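Local atomic coordinates of colicin-B (Escherichia coli, PDB entry 1RH1), a protein that kills Escherichia coli and closely related bacteria by forming a channel that depolarizes the cytoplasmic membrane and dissipates cellular energy. Residues Asp334-Tyr339 / Ser470-Phe475. Numbering follows the deposited sequence.
Sequences DKVGEY and SALIAF
Lys335 reaches from helix 291-340 to the last turn of helix 457-472 and gives a hydrogen bond to a main-chain carbonyl there. NZ of Lys335 lies 3.0 Å from O of Leu472. The C=O...N angle is 137°, and the donor sits 39° out of the carbonyl plane, so the bond does not follow a lone pair. The lysine chain runs out extended from chi1 (173°) to chi3. A bend at the last torsion then turns the ammonium group onto the oxygen. On the way CD of Lys335 passes 3.8 Å from CA of Ile473, where the chain leaves helical geometry. Leu472 closes helix 457-472, so the ammonium group would probably also be favoured by the negative end of the helix dipole.

The close-packed side is apolar and buried. CG2 of Val336 meets CD2 of Leu472 at 3.7 Å, and the two side chains cross at about a right angle. Helix 479-495 closes in here, with Val482 touching Lys335 and Val336, and Val485 and Ile489 touching Leu472.

The other side is looser. Ile473 is exposed, and the end of its side chain turns away from residues 334-339; the side chain touches Ser331 and Val332, earlier on the same helix. CG2 of Ile473 comes 4.2 Å from CD of Lys335, which is partly exposed itself. The interface is small, with 192 Å² buried over both sides.

Helices 457-472 and 479-495, both overlapping predicted transmembrane segments, form the hydrophobic helical hairpin characteristic of the pore-forming domain of channel-forming colicins. The C-terminal end of its first helix packs here against the long helix 291-340.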
loop_
_atom_site.group_PDB
_atom_site.type_symbol
_atom_site.label_atom_id
_atom_site.label_comp_id
_atom_site.label_asym_id
_atom_site.label_seq_id
_atom_site.Cartn_x
_atom_site.Cartn_y
_atom_site.Cartn_z
ATOM N N ASP A 334 0.839 36.490 9.929
ATOM C CA ASP A 334 -0.004 37.205 10.854
ATOM C C ASP A 334 0.814 38.260 11.579
ATOM O O ASP A 334 0.461 39.419 11.367
ATOM C CB ASP A 334 -0.646 36.230 11.858
ATOM C CG ASP A 334 -1.779 35.325 11.329
ATOM O OD1 ASP A 334 -2.154 34.382 12.023
ATOM O OD2 ASP A 334 -2.318 35.538 10.241
ATOM N N LYS A 335 1.908 37.957 12.321
ATOM C CA LYS A 335 2.760 38.934 13.022
ATOM C C LYS A 335 3.322 40.058 12.166
ATOM O O LYS A 335 3.123 41.236 12.450
ATOM C CB LYS A 335 3.945 38.239 13.691
ATOM C CG LYS A 335 5.055 39.093 14.339
ATOM C CD LYS A 335 5.894 38.172 15.219
ATOM C CE LYS A 335 6.873 38.850 16.182
ATOM N NZ LYS A 335 8.100 39.311 15.549
ATOM N N VAL A 336 4.039 39.752 11.096
ATOM C CA VAL A 336 4.544 40.799 10.223
ATOM C C VAL A 336 3.350 41.495 9.579
ATOM O O VAL A 336 3.342 42.703 9.441
ATOM C CB VAL A 336 5.494 40.127 9.199
ATOM C CG1 VAL A 336 6.038 41.128 8.229
ATOM C CG2 VAL A 336 6.687 39.536 9.922
ATOM N N GLY A 337 2.283 40.759 9.292
ATOM C CA GLY A 337 1.075 41.277 8.681
ATOM C C GLY A 337 0.463 42.471 9.394
ATOM O O GLY A 337 0.366 43.508 8.728
ATOM N N GLU A 338 0.085 42.428 10.697
ATOM C CA GLU A 338 -0.512 43.596 11.346
ATOM C C GLU A 338 0.508 44.757 11.541
ATOM O O GLU A 338 0.412 45.599 12.437
ATOM C CB GLU A 338 -1.201 43.158 12.726
ATOM C CG GLU A 338 -2.599 42.384 12.772
ATOM C CD GLU A 338 -4.038 43.030 12.808
ATOM O OE1 GLU A 338 -4.881 42.607 13.606
ATOM O OE2 GLU A 338 -4.391 43.882 11.994
ATOM N N TYR A 339 1.490 44.894 10.633
ATOM C CA TYR A 339 2.442 46.001 10.539
ATOM C C TYR A 339 2.738 46.300 9.060
ATOM O O TYR A 339 2.762 47.465 8.672
ATOM C CB TYR A 339 3.791 45.683 11.269
ATOM C CG TYR A 339 4.788 46.820 11.074
ATOM C CD1 TYR A 339 4.461 48.115 11.509
ATOM C CD2 TYR A 339 5.971 46.604 10.368
ATOM C CE1 TYR A 339 5.302 49.194 11.230
ATOM C CE2 TYR A 339 6.817 47.683 10.084
ATOM C CZ TYR A 339 6.472 48.967 10.511
ATOM O OH TYR A 339 7.280 50.039 10.189
ATOM N N SER A 470 10.167 30.530 12.959
ATOM C CA SER A 470 10.070 30.389 14.399
ATOM C C SER A 470 11.182 31.073 15.190
ATOM O O SER A 470 11.197 31.078 16.415
ATOM C CB SER A 470 9.997 28.896 14.739
ATOM O OG SER A 470 11.188 28.215 14.431
ATOM N N ALA A 471 12.135 31.683 14.505
ATOM C CA ALA A 471 13.117 32.503 15.171
ATOM C C ALA A 471 12.526 33.897 15.155
ATOM O O ALA A 471 12.628 34.529 16.195
ATOM C CB ALA A 471 14.441 32.543 14.429
ATOM N N LEU A 472 11.895 34.391 14.052
ATOM C CA LEU A 472 11.278 35.731 13.956
ATOM C C LEU A 472 10.079 35.906 14.880
ATOM O O LEU A 472 9.971 36.966 15.505
ATOM C CB LEU A 472 10.806 36.041 12.524
ATOM C CG LEU A 472 9.879 37.238 12.251
ATOM C CD1 LEU A 472 10.611 38.528 12.484
ATOM C CD2 LEU A 472 9.456 37.276 10.808
ATOM N N ILE A 473 9.192 34.904 15.037
ATOM C CA ILE A 473 8.052 35.068 15.925
ATOM C C ILE A 473 8.477 34.949 17.376
ATOM O O ILE A 473 7.630 34.938 18.269
ATOM C CB ILE A 473 6.918 34.020 15.695
ATOM C CG1 ILE A 473 7.408 32.640 16.039
ATOM C CG2 ILE A 473 6.428 34.087 14.249
ATOM C CD1 ILE A 473 6.261 31.628 15.998
ATOM N N ALA A 474 9.786 34.881 17.631
ATOM C CA ALA A 474 10.356 34.729 18.966
ATOM C C ALA A 474 11.427 35.756 19.259
ATOM O O ALA A 474 11.955 35.805 20.369
ATOM C CB ALA A 474 11.009 33.356 19.130
ATOM N N PHE A 475 11.806 36.568 18.282
ATOM C CA PHE A 475 12.853 37.525 18.539
ATOM C C PHE A 475 12.324 38.722 19.294
ATOM O O PHE A 475 11.181 39.151 19.094
ATOM C CB PHE A 475 13.443 38.012 17.252
ATOM C CG PHE A 475 14.473 37.126 16.587
ATOM C CD1 PHE A 475 14.861 37.442 15.274
ATOM C CD2 PHE A 475 15.048 36.044 17.261
ATOM C CE1 PHE A 475 15.830 36.678 14.633
ATOM C CE2 PHE A 475 16.014 35.286 16.611
ATOM C CZ PHE A 475 16.399 35.607 15.307
#